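Local coordinates for Crh-like protein 5 (Neosartorya fumigata, PDB 6IBU) that cleaves chitin and transfers the cleaved chain to 1,6-beta-glucan or to other chitin chains, cross-linking the polysaccharides of the fungal cell wall, at residues 62-67 with 178-183; 71-76 with 219-224; 185-190 with 203-208. All coordinates share one frame; numbering follows the deposited sequence.

Contact 1: residues 62-67 with 178-183; sequences IDTDFY and PMRLRL
Three backbone bonds join residues 62-64 to residues 181-183; the axes of segments 62-64 and 179-183 run antiparallel at 166°. Ile62 and Leu183 form a hydrogen-bonded pair, N to O each way, and Thr64 N gives the third bond to Leu181 O. Where the next backbone acceptor would be expected, the side chain of Thr64 steps in: Leu181 N donates to Thr64 OG1 at 3.1 Å, and OG1 donates its own hydrogen bond to Phe66 O at 2.8 Å, in the carbonyl plane. A chi1 of 55° places OG1 between the backbone N and the carbonyl carbon, within reach of both partners.

On the face of Asp63 and Arg182, a non-hydrogen-bonded pair, the two side chains run side by side. Arg182 NE meets the syn side of Asp63 OD1 at 2.7 Å in a salt bridge, with the carboxylate and guanidinium planes 75° apart. Glu92 takes NH1 of the same arginine, a chitin-binding residue, so two carboxylates position its head. Arg180, bent at chi2 and chi3, turns NH1 to Thr64 O near the guanidinium plane, at a modelled separation too short for its exact length to be trusted; Arg180 CB lies over the Tyr67 ring, 4.1 Å from the centroid, as a CH-pi contact. Tyr67 OH is hydrogen-bonded to Asp94 OD1.

The pair belongs to the concave-side sheet of the GH16 jelly-roll sandwich. Strand 35-39 flanks residues 62-64 and strand 85-93 flanks residues 179-183, while Leu181 and Leu183 pack inward against strand 212-223 of the other sheet.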
ATOM      1  N   ILE A  62      -4.405  -8.702   0.870  1.00 23.50           N
ATOM      2  CA  ILE A  62      -5.633  -8.297   1.595  1.00 22.66           C
ATOM      3  C   ILE A  62      -5.873  -6.817   1.314  1.00 24.33           C
ATOM      4  O   ILE A  62      -4.896  -6.063   1.236  1.00 23.66           O
ATOM      5  CB  ILE A  62      -5.541  -8.615   3.100  1.00 23.98           C
ATOM      6  CG1 ILE A  62      -4.402  -7.875   3.800  1.00 22.55           C
ATOM      7  CG2 ILE A  62      -5.442 -10.119   3.326  1.00 24.96           C
ATOM      8  CD1 ILE A  62      -4.490  -7.975   5.311  1.00 23.05           C
ATOM      9  N   ASP A  63      -7.133  -6.453   1.079  1.00 24.60           N
ATOM     10  CA  ASP A  63      -7.620  -5.061   0.931  1.00 24.43           C
ATOM     11  C   ASP A  63      -8.595  -4.765   2.070  1.00 23.22           C
ATOM     12  O   ASP A  63      -9.393  -5.660   2.409  1.00 21.76           O
ATOM     13  CB  ASP A  63      -8.420  -4.885  -0.353  1.00 29.00           C
ATOM     14  CG  ASP A  63      -7.606  -4.906  -1.619  1.00 35.07           C
ATOM     15  OD1 ASP A  63      -6.384  -4.730  -1.518  1.00 41.68           O
ATOM     16  OD2 ASP A  63      -8.217  -5.071  -2.697  1.00 40.73           O
ATOM     17  N   THR A  64      -8.574  -3.550   2.608  1.00 20.70           N
ATOM     18  CA  THR A  64      -9.635  -3.056   3.513  1.00 19.14           C
ATOM     19  C   THR A  64     -10.932  -2.984   2.707  1.00 18.46           C
ATOM     20  O   THR A  64     -10.893  -2.615   1.533  1.00 16.89           O
ATOM     21  CB  THR A  64      -9.272  -1.716   4.164  1.00 18.53           C
ATOM     22  OG1 THR A  64      -8.947  -0.744   3.171  1.00 16.67           O
ATOM     23  CG2 THR A  64      -8.126  -1.843   5.138  1.00 18.86           C
ATOM     24  N   ASP A  65     -12.037  -3.381   3.316  1.00 20.91           N
ATOM     25  CA  ASP A  65     -13.397  -3.233   2.737  1.00 23.89           C
ATOM     26  C   ASP A  65     -13.689  -1.740   2.564  1.00 23.34           C
ATOM     27  O   ASP A  65     -14.294  -1.378   1.561  1.00 25.77           O
ATOM     28  CB  ASP A  65     -14.467  -3.854   3.637  1.00 26.45           C
ATOM     29  CG  ASP A  65     -14.489  -5.366   3.659  1.00 29.58           C
ATOM     30  OD1 ASP A  65     -13.875  -6.001   2.759  1.00 32.91           O
ATOM     31  OD2 ASP A  65     -15.110  -5.900   4.595  1.00 33.33           O
ATOM     32  N   PHE A  66     -13.191  -0.916   3.478  1.00 21.94           N
ATOM     33  CA  PHE A  66     -13.463   0.535   3.566  1.00 21.78           C
ATOM     34  C   PHE A  66     -12.346   1.335   2.898  1.00 21.11           C
ATOM     35  O   PHE A  66     -11.230   0.821   2.691  1.00 19.76           O
ATOM     36  CB  PHE A  66     -13.568   0.963   5.030  1.00 22.11           C
ATOM     37  CG  PHE A  66     -12.397   0.505   5.860  1.00 22.78           C
ATOM     38  CD1 PHE A  66     -11.234   1.253   5.925  1.00 23.30           C
ATOM     39  CD2 PHE A  66     -12.446  -0.692   6.558  1.00 24.08           C
ATOM     40  CE1 PHE A  66     -10.167   0.846   6.706  1.00 24.43           C
ATOM     41  CE2 PHE A  66     -11.369  -1.111   7.327  1.00 24.88           C
ATOM     42  CZ  PHE A  66     -10.236  -0.336   7.411  1.00 25.27           C
ATOM     43  N   TYR A  67     -12.679   2.588   2.583  1.00 19.99           N
ATOM     44  CA  TYR A  67     -11.762   3.659   2.137  1.00 20.70           C
ATOM     45  C   TYR A  67     -11.720   4.695   3.252  1.00 19.30           C
ATOM     46  O   TYR A  67     -12.711   4.829   3.948  1.00 19.61           O
ATOM     47  CB  TYR A  67     -12.249   4.341   0.859  1.00 21.98           C
ATOM     48  CG  TYR A  67     -12.229   3.464  -0.358  1.00 23.74           C
ATOM     49  CD1 TYR A  67     -13.112   2.403  -0.481  1.00 25.57           C
ATOM     50  CD2 TYR A  67     -11.368   3.719  -1.415  1.00 25.16           C
ATOM     51  CE1 TYR A  67     -13.119   1.595  -1.605  1.00 24.53           C
ATOM     52  CE2 TYR A  67     -11.364   2.912  -2.544  1.00 25.76           C
ATOM     53  CZ  TYR A  67     -12.243   1.850  -2.639  1.00 23.64           C
ATOM     54  OH  TYR A  67     -12.240   1.064  -3.747  1.00 24.78           O
ATOM     55  N   PRO A 178     -10.321   9.189  -1.825  1.00 17.49           N
ATOM     56  CA  PRO A 178     -10.415   8.220  -0.742  1.00 17.25           C
ATOM     57  C   PRO A 178      -9.648   6.969  -1.177  1.00 16.88           C
ATOM     58  O   PRO A 178      -9.796   6.528  -2.301  1.00 15.32           O
ATOM     59  CB  PRO A 178     -11.911   7.915  -0.600  1.00 17.95           C
ATOM     60  CG  PRO A 178     -12.603   9.016  -1.423  1.00 18.67           C
ATOM     61  CD  PRO A 178     -11.612   9.448  -2.475  1.00 17.51           C
ATOM     62  N   MET A 179      -8.877   6.414  -0.261  1.00 17.06           N
ATOM     63  CA  MET A 179      -7.976   5.299  -0.585  1.00 18.53           C
ATOM     64  C   MET A 179      -8.242   4.131   0.344  1.00 18.60           C
ATOM     65  O   MET A 179      -8.636   4.347   1.472  1.00 17.43           O
ATOM     66  CB  MET A 179      -6.514   5.730  -0.469  1.00 18.76           C
ATOM     67  CG  MET A 179      -6.105   6.597  -1.627  1.00 19.77           C
ATOM     68  SD  MET A 179      -4.344   6.862  -1.766  1.00 19.80           S
ATOM     69  CE  MET A 179      -4.013   7.795  -0.278  1.00 19.24           C
ATOM     70  N   ARG A 180      -7.989   2.930  -0.154  1.00 19.33           N
ATOM     71  CA  ARG A 180      -8.040   1.726   0.688  1.00 20.74           C
ATOM     72  C   ARG A 180      -6.608   1.238   0.889  1.00 19.58           C
ATOM     73  O   ARG A 180      -5.699   1.700   0.198  1.00 17.72           O
ATOM     74  CB  ARG A 180      -9.020   0.726   0.088  1.00 24.37           C
ATOM     75  CG  ARG A 180      -8.563   0.054  -1.188  1.00 28.04           C
ATOM     76  CD  ARG A 180      -9.107  -1.346  -1.180  1.00 34.42           C
ATOM     77  NE  ARG A 180     -10.201  -1.463  -2.120  1.00 42.06           N
ATOM     78  CZ  ARG A 180     -11.332  -2.141  -1.935  1.00 43.72           C
ATOM     79  NH1 ARG A 180     -11.567  -2.817  -0.820  1.00 40.91           N
ATOM     80  NH2 ARG A 180     -12.235  -2.134  -2.896  1.00 45.43           N
ATOM     81  N   LEU A 181      -6.403   0.416   1.906  1.00 18.95           N
ATOM     82  CA  LEU A 181      -5.074  -0.137   2.220  1.00 18.98           C
ATOM     83  C   LEU A 181      -5.000  -1.546   1.629  1.00 19.16           C
ATOM     84  O   LEU A 181      -5.895  -2.345   1.887  1.00 17.74           O
ATOM     85  CB  LEU A 181      -4.918  -0.095   3.740  1.00 18.78           C
ATOM     86  CG  LEU A 181      -3.647  -0.702   4.316  1.00 18.94           C
ATOM     87  CD1 LEU A 181      -2.398   0.002   3.798  1.00 18.38           C
ATOM     88  CD2 LEU A 181      -3.722  -0.647   5.836  1.00 19.50           C
ATOM     89  N   ARG A 182      -3.977  -1.816   0.823  1.00 20.80           N
ATOM     90  CA  ARG A 182      -3.712  -3.157   0.240  1.00 22.66           C
ATOM     91  C   ARG A 182      -2.402  -3.658   0.850  1.00 21.51           C
ATOM     92  O   ARG A 182      -1.420  -2.895   0.892  1.00 21.51           O
ATOM     93  CB  ARG A 182      -3.656  -3.092  -1.289  1.00 27.16           C
ATOM     94  CG  ARG A 182      -4.648  -2.089  -1.877  1.00 35.58           C
ATOM     95  CD  ARG A 182      -5.055  -2.256  -3.338  1.00 42.41           C
ATOM     96  NE  ARG A 182      -5.187  -3.662  -3.703  1.00 49.59           N
ATOM     97  CZ  ARG A 182      -5.030  -4.149  -4.927  1.00 54.95           C
ATOM     98  NH1 ARG A 182      -4.741  -3.341  -5.936  1.00 58.25           N
ATOM     99  NH2 ARG A 182      -5.154  -5.448  -5.133  1.00 56.71           N
ATOM    100  N   LEU A 183      -2.376  -4.871   1.370  1.00 19.15           N
ATOM    101  CA  LEU A 183      -1.116  -5.486   1.840  1.00 18.48           C
ATOM    102  C   LEU A 183      -0.885  -6.729   1.000  1.00 18.64           C
ATOM    103  O   LEU A 183      -1.839  -7.489   0.800  1.00 18.42           O
ATOM    104  CB  LEU A 183      -1.241  -5.844   3.313  1.00 18.55           C
ATOM    105  CG  LEU A 183      -1.468  -4.664   4.240  1.00 17.93           C
ATOM    106  CD1 LEU A 183      -1.864  -5.146   5.619  1.00 17.66           C
ATOM    107  CD2 LEU A 183      -0.214  -3.807   4.297  1.00 18.54           C
TER

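Contact 2: residues 71-76 with 219-224; sequences GKAEVV and VRIENA
Backbone hydrogen bonding defines this pairing: Lys72 with Glu222 and Glu74 with Arg220 each exchange two N-H to O bonds, four in all, across strands antiparallel to within 2° (178°). Glu74 N to Arg220 O measures 2.8 Å; the two Lys72-Glu222 bonds are more bent at the carbonyl than the Glu74-Arg220 pair. CA-H to O contacts fill the intervals, among them Gly71 CA to Glu222 O at 3.2 Å. A side chain at Gly71 would run into that same carbonyl, and its backbone angles (130°/-123°) are ones that only glycine adopts with ease.

Apolar packing occupies the face of Ala73, Val75, Val219 and Ile221. Across the strands it is loose: Val75 CG2 comes to 4.3 Å from Val219 CG2, and Ala73 CB to 4.5 Å from Ile221 CG1. These groups point into the sandwich, where Val75 meets Leu183 and Ile221 meets Leu181.

Charged groups fill the other face. Lys72 and Glu222 lie side by side, pointing the same way, with Lys72 CB to Glu222 CB at 3.8 Å and the lysine CD beside the glutamate's carboxylate. Glu222 OE2 is gripped side-on by Arg220 NE and NH2, each at 3.1 Å, on its anti side and in the guanidinium plane. Lys72 NZ has a long salt bridge to Glu74 OE1, an oxygen also hydrogen-bonded to Thr143 OG1 of strand 140-146.

Alternation of this kind implies a two-sided strand pair: hydrocarbon faces the core of the jelly roll, while the outer face carries lysine, arginine and glutamates whose opposite charges probably offset one another.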
ATOM      1  N   GLY A  71      -5.668  11.221   6.562  1.00 16.74           N
ATOM      2  CA  GLY A  71      -5.391  10.689   7.902  1.00 18.32           C
ATOM      3  C   GLY A  71      -4.070   9.945   7.909  1.00 19.09           C
ATOM      4  O   GLY A  71      -3.042  10.537   7.540  1.00 19.35           O
ATOM      5  N   LYS A  72      -4.085   8.676   8.292  1.00 21.11           N
ATOM      6  CA  LYS A  72      -2.849   7.938   8.637  1.00 21.79           C
ATOM      7  C   LYS A  72      -3.035   6.448   8.356  1.00 21.37           C
ATOM      8  O   LYS A  72      -4.090   5.897   8.701  1.00 21.24           O
ATOM      9  CB  LYS A  72      -2.541   8.178  10.109  1.00 24.58           C
ATOM     10  CG  LYS A  72      -1.122   7.835  10.518  1.00 29.47           C
ATOM     11  CD  LYS A  72      -0.950   7.779  12.010  1.00 33.05           C
ATOM     12  CE  LYS A  72       0.318   8.453  12.481  1.00 36.71           C
ATOM     13  NZ  LYS A  72       0.516   8.233  13.929  1.00 39.28           N
ATOM     14  N   ALA A  73      -2.020   5.811   7.780  1.00 20.84           N
ATOM     15  CA  ALA A  73      -1.934   4.341   7.688  1.00 19.97           C
ATOM     16  C   ALA A  73      -0.593   3.919   8.295  1.00 19.26           C
ATOM     17  O   ALA A  73       0.455   4.401   7.853  1.00 16.54           O
ATOM     18  CB  ALA A  73      -2.131   3.904   6.256  1.00 19.91           C
ATOM     19  N   GLU A  74      -0.640   3.087   9.325  1.00 20.58           N
ATOM     20  CA  GLU A  74       0.556   2.598  10.041  1.00 21.51           C
ATOM     21  C   GLU A  74       0.536   1.066   9.994  1.00 21.06           C
ATOM     22  O   GLU A  74      -0.459   0.459  10.419  1.00 20.28           O
ATOM     23  CB  GLU A  74       0.528   3.184  11.446  1.00 26.52           C
ATOM     24  CG  GLU A  74       1.768   2.898  12.266  1.00 29.70           C
ATOM     25  CD  GLU A  74       1.894   3.835  13.457  1.00 33.93           C
ATOM     26  OE1 GLU A  74       2.345   4.987  13.240  1.00 36.65           O
ATOM     27  OE2 GLU A  74       1.520   3.421  14.600  1.00 38.47           O
ATOM     28  N   VAL A  75       1.595   0.451   9.478  1.00 18.37           N
ATOM     29  CA  VAL A  75       1.643  -1.019   9.302  1.00 17.81           C
ATOM     30  C   VAL A  75       2.905  -1.534   9.979  1.00 16.79           C
ATOM     31  O   VAL A  75       3.972  -1.002   9.721  1.00 16.85           O
ATOM     32  CB  VAL A  75       1.584  -1.412   7.823  1.00 17.37           C
ATOM     33  CG1 VAL A  75       1.575  -2.921   7.669  1.00 17.62           C
ATOM     34  CG2 VAL A  75       0.380  -0.790   7.136  1.00 17.64           C
ATOM     35  N   VAL A  76       2.779  -2.515  10.860  1.00 16.42           N
ATOM     36  CA  VAL A  76       3.971  -3.204  11.443  1.00 17.32           C
ATOM     37  C   VAL A  76       4.228  -4.459  10.565  1.00 17.59           C
ATOM     38  O   VAL A  76       3.288  -5.246  10.512  1.00 15.52           O
ATOM     39  CB  VAL A  76       3.721  -3.489  12.937  1.00 17.84           C
ATOM     40  CG1 VAL A  76       4.833  -4.305  13.571  1.00 17.71           C
ATOM     41  CG2 VAL A  76       3.512  -2.192  13.707  1.00 17.60           C
ATOM     42  N   VAL A 219      -2.159  -3.247  12.016  1.00 19.29           N
ATOM     43  CA  VAL A 219      -2.566  -2.105  11.160  1.00 19.84           C
ATOM     44  C   VAL A 219      -3.300  -1.075  12.014  1.00 20.07           C
ATOM     45  O   VAL A 219      -4.208  -1.455  12.743  1.00 18.84           O
ATOM     46  CB  VAL A 219      -3.412  -2.589   9.981  1.00 19.10           C
ATOM     47  CG1 VAL A 219      -4.138  -1.443   9.297  1.00 19.55           C
ATOM     48  CG2 VAL A 219      -2.539  -3.344   9.002  1.00 19.45           C
ATOM     49  N   ARG A 220      -2.909   0.192  11.898  1.00 21.06           N
ATOM     50  CA  ARG A 220      -3.659   1.335  12.459  1.00 23.24           C
ATOM     51  C   ARG A 220      -4.031   2.277  11.318  1.00 22.32           C
ATOM     52  O   ARG A 220      -3.122   2.751  10.631  1.00 21.84           O
ATOM     53  CB  ARG A 220      -2.827   2.041  13.522  1.00 28.05           C
ATOM     54  CG  ARG A 220      -3.547   3.214  14.165  1.00 32.69           C
ATOM     55  CD  ARG A 220      -2.622   4.013  15.051  1.00 39.06           C
ATOM     56  NE  ARG A 220      -3.348   5.131  15.649  1.00 43.36           N
ATOM     57  CZ  ARG A 220      -4.160   5.040  16.699  1.00 45.21           C
ATOM     58  NH1 ARG A 220      -4.359   3.878  17.305  1.00 46.51           N
ATOM     59  NH2 ARG A 220      -4.757   6.127  17.161  1.00 45.62           N
ATOM     60  N   ILE A 221      -5.320   2.527  11.111  1.00 20.75           N
ATOM     61  CA  ILE A 221      -5.779   3.598  10.187  1.00 19.52           C
ATOM     62  C   ILE A 221      -6.505   4.673  10.992  1.00 19.98           C
ATOM     63  O   ILE A 221      -7.398   4.344  11.801  1.00 18.85           O
ATOM     64  CB  ILE A 221      -6.644   3.031   9.054  1.00 18.62           C
ATOM     65  CG1 ILE A 221      -5.799   2.154   8.127  1.00 18.72           C
ATOM     66  CG2 ILE A 221      -7.338   4.165   8.312  1.00 18.05           C
ATOM     67  CD1 ILE A 221      -6.598   1.402   7.095  1.00 19.37           C
ATOM     68  N   GLU A 222      -6.126   5.922  10.764  1.00 21.89           N
ATOM     69  CA  GLU A 222      -6.846   7.114  11.278  1.00 23.42           C
ATOM     70  C   GLU A 222      -7.516   7.789  10.094  1.00 21.08           C
ATOM     71  O   GLU A 222      -6.828   8.042   9.112  1.00 20.48           O
ATOM     72  CB  GLU A 222      -5.883   8.072  11.947  1.00 26.79           C
ATOM     73  CG  GLU A 222      -5.227   7.473  13.163  1.00 31.93           C
ATOM     74  CD  GLU A 222      -4.329   8.448  13.897  1.00 36.17           C
ATOM     75  OE1 GLU A 222      -4.130   9.578  13.370  1.00 37.54           O
ATOM     76  OE2 GLU A 222      -3.839   8.083  14.993  1.00 41.68           O
ATOM     77  N   ASN A 223      -8.829   7.934  10.146  1.00 20.08           N
ATOM     78  CA  ASN A 223      -9.607   8.548   9.053  1.00 19.60           C
ATOM     79  C   ASN A 223      -9.867   9.997   9.471  1.00 21.70           C
ATOM     80  O   ASN A 223     -10.598  10.203  10.457  1.00 25.00           O
ATOM     81  CB  ASN A 223     -10.880   7.766   8.764  1.00 18.93           C
ATOM     82  CG  ASN A 223     -11.599   8.277   7.535  1.00 19.28           C
ATOM     83  OD1 ASN A 223     -11.184   9.270   6.937  1.00 18.23           O
ATOM     84  ND2 ASN A 223     -12.666   7.591   7.146  1.00 17.72           N
ATOM     85  N   ALA A 224      -9.278  10.948   8.757  1.00 21.45           N
ATOM     86  CA  ALA A 224      -9.429  12.403   8.996  1.00 22.85           C
ATOM     87  C   ALA A 224     -10.896  12.802   8.769  1.00 21.51           C
ATOM     88  O   ALA A 224     -11.354  13.758   9.416  1.00 21.77           O
ATOM     89  CB  ALA A 224      -8.485  13.184   8.091  1.00 21.20           C
TER

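Contact 3: residues 185-190 with 203-208; sequences SWAGGD and GLTDYS
Ala187 and Gly189, at the start and inside a type I beta turn (Ala187 to Asp190) that ends strand 179-187 of the GH16 jelly roll, meet the loop that follows helix 195-201. One direct hydrogen bond joins the segments, Thr205 N to Gly189 O at 2.7 Å; the N-H approaches from above the carbonyl plane, 43° out of it, rather than along a lone pair. Lacking a CB, which would collide with Gly203 O and Thr205 OG1, Gly189 lets its CA come to 3.2 Å from Gly203 O.

Side-chain torsions shape the rest. In Thr205, chi1 of -66° puts OG1 beside its backbone N, where it lies alongside Gly189 CA and is hydrogen-bonded to Thr83 O, while CG2, anti to that N, is set over one face of the Tyr207 ring, towards its rim. Tyr207 carries CG anti to its carbonyl carbon, bringing the ring's end to the turn, with CE1 3.8 Å from Ala187 CB. The Asp190 side chain reaches the Tyr207 hydroxyl, carboxylate and ring planes 80° apart; its OD1 is held by Gln56 and by Ser192 N.

The turn follows directly on Trp186, a chitin-binding residue whose CB is directed away from residues 203-208, with NE1 hydrogen-bonded to Ser88 OG. A water spans the remaining polar ends, donating to Asp190 OD2 at 2.5 Å and lying 2.6 Å from Tyr207 OH.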
ATOM      1  N   SER A 185       2.416  -9.606  -0.852  1.00 18.04           N
ATOM      2  CA  SER A 185       3.736 -10.015  -1.369  1.00 17.98           C
ATOM      3  C   SER A 185       3.493 -10.656  -2.721  1.00 16.87           C
ATOM      4  O   SER A 185       2.397 -11.143  -2.940  1.00 16.12           O
ATOM      5  CB  SER A 185       4.438 -10.934  -0.414  1.00 18.66           C
ATOM      6  OG  SER A 185       3.691 -12.141  -0.264  1.00 21.24           O
ATOM      7  N   TRP A 186       4.497 -10.619  -3.580  1.00 17.70           N
ATOM      8  CA  TRP A 186       4.424 -11.141  -4.958  1.00 18.41           C
ATOM      9  C   TRP A 186       5.833 -11.227  -5.533  1.00 19.05           C
ATOM     10  O   TRP A 186       6.735 -10.598  -4.993  1.00 17.05           O
ATOM     11  CB  TRP A 186       3.542 -10.238  -5.813  1.00 19.01           C
ATOM     12  CG  TRP A 186       3.906  -8.793  -5.770  1.00 18.41           C
ATOM     13  CD1 TRP A 186       3.673  -7.926  -4.744  1.00 19.33           C
ATOM     14  CD2 TRP A 186       4.494  -8.019  -6.826  1.00 19.29           C
ATOM     15  NE1 TRP A 186       4.092  -6.672  -5.081  1.00 19.01           N
ATOM     16  CE2 TRP A 186       4.585  -6.691  -6.355  1.00 18.95           C
ATOM     17  CE3 TRP A 186       4.924  -8.305  -8.129  1.00 19.80           C
ATOM     18  CZ2 TRP A 186       5.120  -5.663  -7.121  1.00 19.47           C
ATOM     19  CZ3 TRP A 186       5.458  -7.290  -8.890  1.00 19.71           C
ATOM     20  CH2 TRP A 186       5.546  -5.986  -8.392  1.00 20.98           C
ATOM     21  N   ALA A 187       5.993 -11.970  -6.615  1.00 20.73           N
ATOM     22  CA  ALA A 187       7.307 -12.136  -7.264  1.00 22.59           C
ATOM     23  C   ALA A 187       7.454 -11.063  -8.335  1.00 21.42           C
ATOM     24  O   ALA A 187       6.943 -11.265  -9.415  1.00 24.48           O
ATOM     25  CB  ALA A 187       7.419 -13.522  -7.828  1.00 23.46           C
ATOM     26  N   GLY A 188       8.130  -9.958  -8.033  1.00 21.17           N
ATOM     27  CA  GLY A 188       8.541  -8.977  -9.050  1.00 20.47           C
ATOM     28  C   GLY A 188       9.461  -9.649 -10.042  1.00 21.32           C
ATOM     29  O   GLY A 188       9.476  -9.262 -11.201  1.00 21.66           O
ATOM     30  N   GLY A 189      10.189 -10.661  -9.576  1.00 21.69           N
ATOM     31  CA  GLY A 189      11.158 -11.422 -10.370  1.00 24.77           C
ATOM     32  C   GLY A 189      10.559 -12.669 -11.008  1.00 26.88           C
ATOM     33  O   GLY A 189      11.329 -13.569 -11.327  1.00 28.79           O
ATOM     34  N   ASP A 190       9.236 -12.744 -11.158  1.00 27.65           N
ATOM     35  CA  ASP A 190       8.539 -13.772 -11.969  1.00 29.10           C
ATOM     36  C   ASP A 190       9.135 -13.726 -13.370  1.00 29.68           C
ATOM     37  O   ASP A 190       9.198 -12.651 -13.957  1.00 29.85           O
ATOM     38  CB  ASP A 190       7.041 -13.467 -11.987  1.00 32.83           C
ATOM     39  CG  ASP A 190       6.160 -14.540 -12.598  1.00 33.16           C
ATOM     40  OD1 ASP A 190       6.525 -15.026 -13.687  1.00 30.84           O
ATOM     41  OD2 ASP A 190       5.071 -14.819 -12.000  1.00 32.49           O
ATOM     42  N   GLY A 203      16.080  -9.078  -9.369  1.00 19.66           N
ATOM     43  CA  GLY A 203      16.469 -10.285 -10.110  1.00 21.21           C
ATOM     44  C   GLY A 203      15.340 -11.283 -10.200  1.00 22.23           C
ATOM     45  O   GLY A 203      14.291 -11.038  -9.618  1.00 21.80           O
ATOM     46  N   LEU A 204      15.596 -12.390 -10.885  1.00 24.80           N
ATOM     47  CA  LEU A 204      14.697 -13.549 -11.084  1.00 27.62           C
ATOM     48  C   LEU A 204      14.342 -14.160  -9.726  1.00 27.89           C
ATOM     49  O   LEU A 204      15.255 -14.329  -8.877  1.00 27.94           O
ATOM     50  CB  LEU A 204      15.464 -14.563 -11.935  1.00 30.05           C
ATOM     51  CG  LEU A 204      14.649 -15.450 -12.858  1.00 32.28           C
ATOM     52  CD1 LEU A 204      13.604 -14.641 -13.608  1.00 32.79           C
ATOM     53  CD2 LEU A 204      15.592 -16.163 -13.816  1.00 35.57           C
ATOM     54  N   THR A 205      13.084 -14.536  -9.541  1.00 28.80           N
ATOM     55  CA  THR A 205      12.661 -15.231  -8.306  1.00 30.61           C
ATOM     56  C   THR A 205      12.857 -16.724  -8.519  1.00 30.44           C
ATOM     57  O   THR A 205      12.469 -17.195  -9.580  1.00 29.58           O
ATOM     58  CB  THR A 205      11.219 -14.897  -7.924  1.00 29.55           C
ATOM     59  OG1 THR A 205      11.224 -13.513  -7.598  1.00 30.04           O
ATOM     60  CG2 THR A 205      10.725 -15.724  -6.758  1.00 29.02           C
ATOM     61  N   ASP A 206      13.459 -17.391  -7.540  1.00 33.02           N
ATOM     62  CA  ASP A 206      13.653 -18.858  -7.505  1.00 34.59           C
ATOM     63  C   ASP A 206      12.656 -19.426  -6.489  1.00 31.03           C
ATOM     64  O   ASP A 206      13.002 -19.469  -5.303  1.00 26.30           O
ATOM     65  CB  ASP A 206      15.101 -19.202  -7.142  1.00 38.93           C
ATOM     66  CG  ASP A 206      15.388 -20.696  -7.158  1.00 44.05           C
ATOM     67  OD1 ASP A 206      14.889 -21.361  -8.096  1.00 42.90           O
ATOM     68  OD2 ASP A 206      16.116 -21.178  -6.252  1.00 48.12           O
ATOM     69  N   TYR A 207      11.467 -19.827  -6.944  1.00 30.13           N
ATOM     70  CA  TYR A 207      10.354 -20.274  -6.069  1.00 30.88           C
ATOM     71  C   TYR A 207      10.751 -21.491  -5.246  1.00 31.47           C
ATOM     72  O   TYR A 207      10.355 -21.577  -4.080  1.00 30.97           O
ATOM     73  CB  TYR A 207       9.121 -20.599  -6.894  1.00 29.78           C
ATOM     74  CG  TYR A 207       8.617 -19.405  -7.647  1.00 27.95           C
ATOM     75  CD1 TYR A 207       7.873 -18.429  -7.016  1.00 27.19           C
ATOM     76  CD2 TYR A 207       8.900 -19.258  -8.988  1.00 28.58           C
ATOM     77  CE1 TYR A 207       7.402 -17.330  -7.716  1.00 27.85           C
ATOM     78  CE2 TYR A 207       8.439 -18.170  -9.702  1.00 28.68           C
ATOM     79  CZ  TYR A 207       7.705 -17.198  -9.055  1.00 27.18           C
ATOM     80  OH  TYR A 207       7.268 -16.140  -9.782  1.00 30.09           O
ATOM     81  N   SER A 208      11.533 -22.394  -5.829  1.00 33.26           N
ATOM     82  CA  SER A 208      11.932 -23.661  -5.173  1.00 35.86           C
ATOM     83  C   SER A 208      12.814 -23.363  -3.948  1.00 37.20           C
ATOM     84  O   SER A 208      12.741 -24.139  -2.977  1.00 35.44           O
ATOM     85  CB  SER A 208      12.570 -24.580  -6.186  1.00 40.99           C
ATOM     86  OG  SER A 208      13.096 -23.856  -7.304  1.00 43.83           O
TER
HETATM   87  O   HOH W   1       4.783 -15.297  -9.543  1.00 30.94           O

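Overall arrangement
Contacts 1 and 2 lie in facing sheets of one sandwich and touch through its core: Leu181 CD2 lies 3.6 Å from Val219 CG1, and Phe66 CE1 is equally close to Ile221 CD1. Contact 1 is the more buried; a threonine hydroxyl completes its backbone pairing, and Asp63 and Arg182 form a salt bridge on the face carrying the chitin-binding arginine. Contact 2 keeps regular pairing, with its charges on the outer surface. Contact 3, partly buried and peripheral, shares strand 179-187 with contact 1, but their centres are about 25 Å apart. There, strand pairing gives way to one backbone bond, a close approach at Gly189 and a bridging water. Along the chain it is nested within the loop closed by contact 2.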